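Local coordinates for periplasmic divalent cation tolerance protein (PDB 2NUH) that is of unsettled function but belongs to the CutA family of divalent-ion tolerance proteins and may bind copper ions, at residues Cys12-Leu15 and Pro16-Glu19; Tyr97-Trp100 and Ile101-Ile105. One frame throughout, in Å; residues are numbered along the deposited sequence. Where two conformers were deposited one is given.

Interaction 1: Cys12-Leu15 and Pro16-Glu19; sequences CPDL and PSAE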
loop_
_atom_site.group_PDB
_atom_site.type_symbol
_atom_site.label_atom_id
_atom_site.label_comp_id
_atom_site.label_asym_id
_atom_site.label_seq_id
_atom_site.Cartn_x
_atom_site.Cartn_y
_atom_site.Cartn_z
ATOM N N CYS A 12 8.416 -0.433 0.927
ATOM C CA CYS A 12 9.076 -0.269 2.214
ATOM C C CYS A 12 10.423 -0.923 2.148
ATOM O O CYS A 12 10.675 -1.749 1.281
ATOM C CB CYS A 12 8.317 -0.865 3.395
ATOM S SG CYS A 12 7.576 -2.421 3.060
ATOM N N PRO A 13 11.308 -0.542 3.066
ATOM C CA PRO A 13 12.687 -0.986 2.956
ATOM C C PRO A 13 12.914 -2.447 3.302
ATOM O O PRO A 13 13.923 -3.021 2.880
ATOM C CB PRO A 13 13.422 -0.099 3.954
ATOM C CG PRO A 13 12.387 0.309 4.943
ATOM C CD PRO A 13 11.096 0.389 4.187
ATOM N N ASP A 14 12.027 -3.049 4.085
ATOM C CA ASP A 14 12.282 -4.425 4.478
ATOM C C ASP A 14 11.060 -5.165 4.929
ATOM O O ASP A 14 9.960 -4.623 4.910
ATOM C CB ASP A 14 13.314 -4.456 5.595
ATOM C CG ASP A 14 12.856 -3.734 6.844
ATOM O OD1 ASP A 14 11.657 -3.383 6.992
ATOM O OD2 ASP A 14 13.720 -3.521 7.706
ATOM N N LEU A 15 11.257 -6.409 5.351
ATOM C CA LEU A 15 10.132 -7.249 5.715
ATOM C C LEU A 15 9.380 -6.793 6.969
ATOM O O LEU A 15 8.165 -6.800 6.950
ATOM C CB LEU A 15 10.502 -8.745 5.758
ATOM C CG LEU A 15 10.919 -9.361 4.408
ATOM C CD1 LEU A 15 11.581 -10.719 4.609
ATOM C CD2 LEU A 15 9.776 -9.464 3.398
ATOM N N PRO A 16 10.076 -6.401 8.061
ATOM C CA PRO A 16 9.258 -5.954 9.179
ATOM C C PRO A 16 8.392 -4.764 8.840
ATOM O O PRO A 16 7.231 -4.739 9.215
ATOM C CB PRO A 16 10.288 -5.582 10.255
ATOM C CG PRO A 16 11.467 -6.394 9.898
ATOM C CD PRO A 16 11.505 -6.389 8.413
ATOM N N SER A 17 8.927 -3.780 8.117
ATOM C CA SER A 17 8.076 -2.648 7.785
ATOM C C SER A 17 6.894 -3.066 6.927
ATOM O O SER A 17 5.792 -2.566 7.120
ATOM C CB SER A 17 8.837 -1.496 7.148
ATOM O OG SER A 17 9.566 -1.938 6.046
ATOM N N ALA A 18 7.121 -3.998 6.005
ATOM C CA ALA A 18 6.027 -4.481 5.165
ATOM C C ALA A 18 5.020 -5.217 6.015
ATOM O O ALA A 18 3.821 -5.079 5.807
ATOM C CB ALA A 18 6.563 -5.385 4.042
ATOM N N GLU A 19 5.502 -6.000 6.975
ATOM C CA GLU A 19 4.607 -6.774 7.818
ATOM C C GLU A 19 3.827 -5.855 8.734
ATOM O O GLU A 19 2.633 -6.041 8.928
ATOM C CB GLU A 19 5.399 -7.794 8.628
ATOM C CG GLU A 19 6.151 -8.771 7.736
ATOM C CD GLU A 19 6.858 -9.881 8.488
ATOM O OE1 GLU A 19 7.593 -10.648 7.820
ATOM O OE2 GLU A 19 6.677 -9.998 9.729
#

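Interaction 2: Tyr97-Trp100 and Ile101-Ile105; sequences YLTW and INTEI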
loop_
_atom_site.group_PDB
_atom_site.type_symbol
_atom_site.label_atom_id
_atom_site.label_comp_id
_atom_site.label_asym_id
_atom_site.label_seq_id
_atom_site.Cartn_x
_atom_site.Cartn_y
_atom_site.Cartn_z
ATOM N N TYR A 97 -15.545 -10.112 -5.290
ATOM C CA TYR A 97 -14.265 -9.684 -4.744
ATOM C C TYR A 97 -14.309 -8.213 -4.351
ATOM O O TYR A 97 -13.848 -7.839 -3.273
ATOM C CB TYR A 97 -13.119 -9.964 -5.716
ATOM C CG TYR A 97 -11.796 -9.596 -5.113
ATOM C CD1 TYR A 97 -11.237 -10.377 -4.114
ATOM C CD2 TYR A 97 -11.137 -8.450 -5.506
ATOM C CE1 TYR A 97 -10.034 -10.035 -3.535
ATOM C CE2 TYR A 97 -9.937 -8.102 -4.933
ATOM C CZ TYR A 97 -9.401 -8.899 -3.956
ATOM O OH TYR A 97 -8.208 -8.546 -3.380
ATOM N N LEU A 98 -14.890 -7.380 -5.206
ATOM C CA LEU A 98 -15.059 -5.971 -4.873
ATOM C C LEU A 98 -15.942 -5.832 -3.646
ATOM O O LEU A 98 -15.656 -5.023 -2.755
ATOM C CB LEU A 98 -15.663 -5.223 -6.046
ATOM C CG LEU A 98 -14.891 -5.296 -7.360
ATOM C CD1 LEU A 98 -15.745 -4.675 -8.451
ATOM C CD2 LEU A 98 -13.534 -4.612 -7.289
ATOM N N THR A 99 -16.996 -6.640 -3.571
ATOM C CA THR A 99 -17.877 -6.606 -2.410
ATOM C C THR A 99 -17.113 -7.009 -1.155
ATOM O O THR A 99 -17.266 -6.393 -0.101
ATOM C CB THR A 99 -19.113 -7.498 -2.623
ATOM O OG1 THR A 99 -19.898 -6.924 -3.673
ATOM C CG2 THR A 99 -19.963 -7.598 -1.350
ATOM N N TRP A 100 -16.283 -8.040 -1.263
ATOM C CA TRP A 100 -15.486 -8.481 -0.120
ATOM C C TRP A 100 -14.550 -7.378 0.393
ATOM O O TRP A 100 -14.467 -7.139 1.600
ATOM C CB TRP A 100 -14.709 -9.754 -0.465
ATOM C CG TRP A 100 -13.762 -10.151 0.602
ATOM C CD1 TRP A 100 -14.051 -10.841 1.750
ATOM C CD2 TRP A 100 -12.364 -9.861 0.646
ATOM N NE1 TRP A 100 -12.909 -11.001 2.503
ATOM C CE2 TRP A 100 -11.859 -10.412 1.848
ATOM C CE3 TRP A 100 -11.486 -9.196 -0.215
ATOM C CZ2 TRP A 100 -10.507 -10.310 2.208
ATOM C CZ3 TRP A 100 -10.140 -9.093 0.147
ATOM C CH2 TRP A 100 -9.670 -9.649 1.346
ATOM N N ILE A 101 -13.873 -6.685 -0.515
ATOM C CA ILE A 101 -12.996 -5.596 -0.103
ATOM C C ILE A 101 -13.802 -4.616 0.712
ATOM O O ILE A 101 -13.401 -4.231 1.810
ATOM C CB ILE A 101 -12.367 -4.886 -1.308
ATOM C CG1 ILE A 101 -11.319 -5.796 -1.933
ATOM C CG2 ILE A 101 -11.732 -3.548 -0.878
ATOM C CD1 ILE A 101 -10.780 -5.291 -3.233
ATOM N N ASN A 102 -14.964 -4.250 0.184
ATOM C CA ASN A 102 -15.779 -3.231 0.817
ATOM C C ASN A 102 -16.327 -3.688 2.146
ATOM O O ASN A 102 -16.315 -2.923 3.106
ATOM C CB ASN A 102 -16.912 -2.791 -0.109
ATOM C CG ASN A 102 -16.432 -1.862 -1.195
ATOM O OD1 ASN A 102 -15.809 -0.849 -0.912
ATOM N ND2 ASN A 102 -16.724 -2.197 -2.448
ATOM N N THR A 103 -16.806 -4.929 2.209
ATOM C CA THR A 103 -17.412 -5.427 3.444
ATOM C C THR A 103 -16.373 -5.644 4.538
ATOM O O THR A 103 -16.685 -5.545 5.726
ATOM C CB THR A 103 -18.247 -6.698 3.225
ATOM O OG1 THR A 103 -17.424 -7.727 2.671
ATOM C CG2 THR A 103 -19.400 -6.405 2.275
ATOM N N GLU A 104 -15.133 -5.911 4.143
ATOM C CA GLU A 104 -14.056 -6.051 5.110
ATOM C C GLU A 104 -13.777 -4.774 5.869
ATOM O O GLU A 104 -13.357 -4.821 7.031
ATOM C CB GLU A 104 -12.763 -6.497 4.435
ATOM C CG GLU A 104 -12.742 -7.963 4.074
ATOM C CD GLU A 104 -12.762 -8.859 5.294
ATOM O OE1 GLU A 104 -13.829 -9.448 5.572
ATOM O OE2 GLU A 104 -11.718 -8.971 5.974
ATOM N N ILE A 105 -13.978 -3.634 5.216
ATOM C CA ILE A 105 -13.534 -2.365 5.787
ATOM C C ILE A 105 -14.647 -1.357 6.048
ATOM O O ILE A 105 -14.447 -0.407 6.798
ATOM C CB ILE A 105 -12.387 -1.723 4.954
ATOM C CG1 ILE A 105 -12.837 -1.387 3.531
ATOM C CG2 ILE A 105 -11.160 -2.639 4.945
ATOM C CD1 ILE A 105 -11.685 -0.841 2.658
#

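Interaction 1: Cys12-Leu15 and Pro16-Glu19
Asp14 caps the first turn of helix 15-27: from the N-cap position its OD1 accepts the backbone N-H of Ser17, with Ser17 N 3.0 Å from Asp14 OD1 and an angle of 164° at the hydrogen. The amide meets this oxygen nearly along its C-O axis. Ser17 OG comes to the same oxygen, 2.7 Å from Asp14 OD1, and also lies 2.9 Å from Asp14 O; which of the two takes the hydroxyl proton is not settled. Asp14 CG and Ser17 OG are each turned in over their own main chain, flanked by its N and C atoms (chi1 62° and 54°), which brings carboxylate and hydroxyl together beside the opening turn. Helical bonding begins at once, Ala18 N giving its hydrogen to Asp14 O and Glu19 N to Leu15 O. Pro16, which has no N-H to offer, sets its CD across the carboxylate at about a right angle, 3.3 Å from Asp14 OD1.

Below the cap, Cys12 ends strand 5-12, and its backbone still pairs with Ile56 of strand 50-63. Cys12-Glu19 forms the short connection from strand 5-12 into helix 15-27 of the ferredoxin-like CutA fold, its inner side lined by Cys12 and Ala18, which also touch Ile56. Pro79 and Tyr80 lie against Pro13, whereas Leu15 and Glu19 are more exposed, though Leu15 still touches Ile56 and Gln36. Pro13 CD approaches the Ser17 hydroxyl, 3.3 Å from Ser17 OG.

Interaction 2: Tyr97-Trp100 and Ile101-Ile105
Glu104 folds its aliphatic chain over the indole of Trp100, one turn earlier in the C-terminal helix 95-105, in a CH-pi contact. Its CG stands 3.6 Å from the centroid of the five-membered ring, 23° off the ring normal, and lies 3.4 Å from Trp100 NE1. The bend at chi2 (-66°) brings the carboxylate back over the indole, and its plane lies 9° from that of the ring. The tightest apolar packing involves Ile101: its CD1 reaches 3.4 Å from Tyr97 CE2 while CG1 lies over one face of the phenol ring. That same CG1 touches the benzo part of the indole, 3.8 Å from Trp100 CE3, so the buried isoleucine touches both aromatic side chains.

The opposite flank is looser and faces solvent. There the side chains of Thr99 and Thr103 touch only through their methyls, CG2 to CG2 at 3.9 Å, and Thr103 OG1 hovers between two carbonyls, 3.1 Å from Thr99 O and 3.2 Å from Trp100 O, with its proton unassigned. Regular i to i+4 backbone bonds run beneath both flanks. Thr99 OG1 bonds back to Pro95 O. On the inner side Ile101 and Leu98 lean on Val5 of strand 5-12, and Asn102 OD1 bonds to Asn63 at the end of strand 50-63; Ala32, just before strand 33-38, is touched by Trp100, Ile101 and Glu104.

Overall arrangement
Interactions 1 and 2 are far apart, their centres about 25 Å from each other and their nearest atoms about 15 Å, on opposite sides of the chain's centre. Strands 5-12 and 50-63 connect them indirectly: Cys12-Glu19 leaves the far end of strand 5-12 and packs on Ile56, while Tyr97-Ile105 lies by Val5 near its start and by Lys61 to Asn63. One opens a helix and the other belongs to the helix that ends the modelled chain. Interaction 1 lies nearer the centre of the chain, about 11 Å against 16 Å. No metal marks either place, so a link to the copper binding inferred for the family remains unestablished.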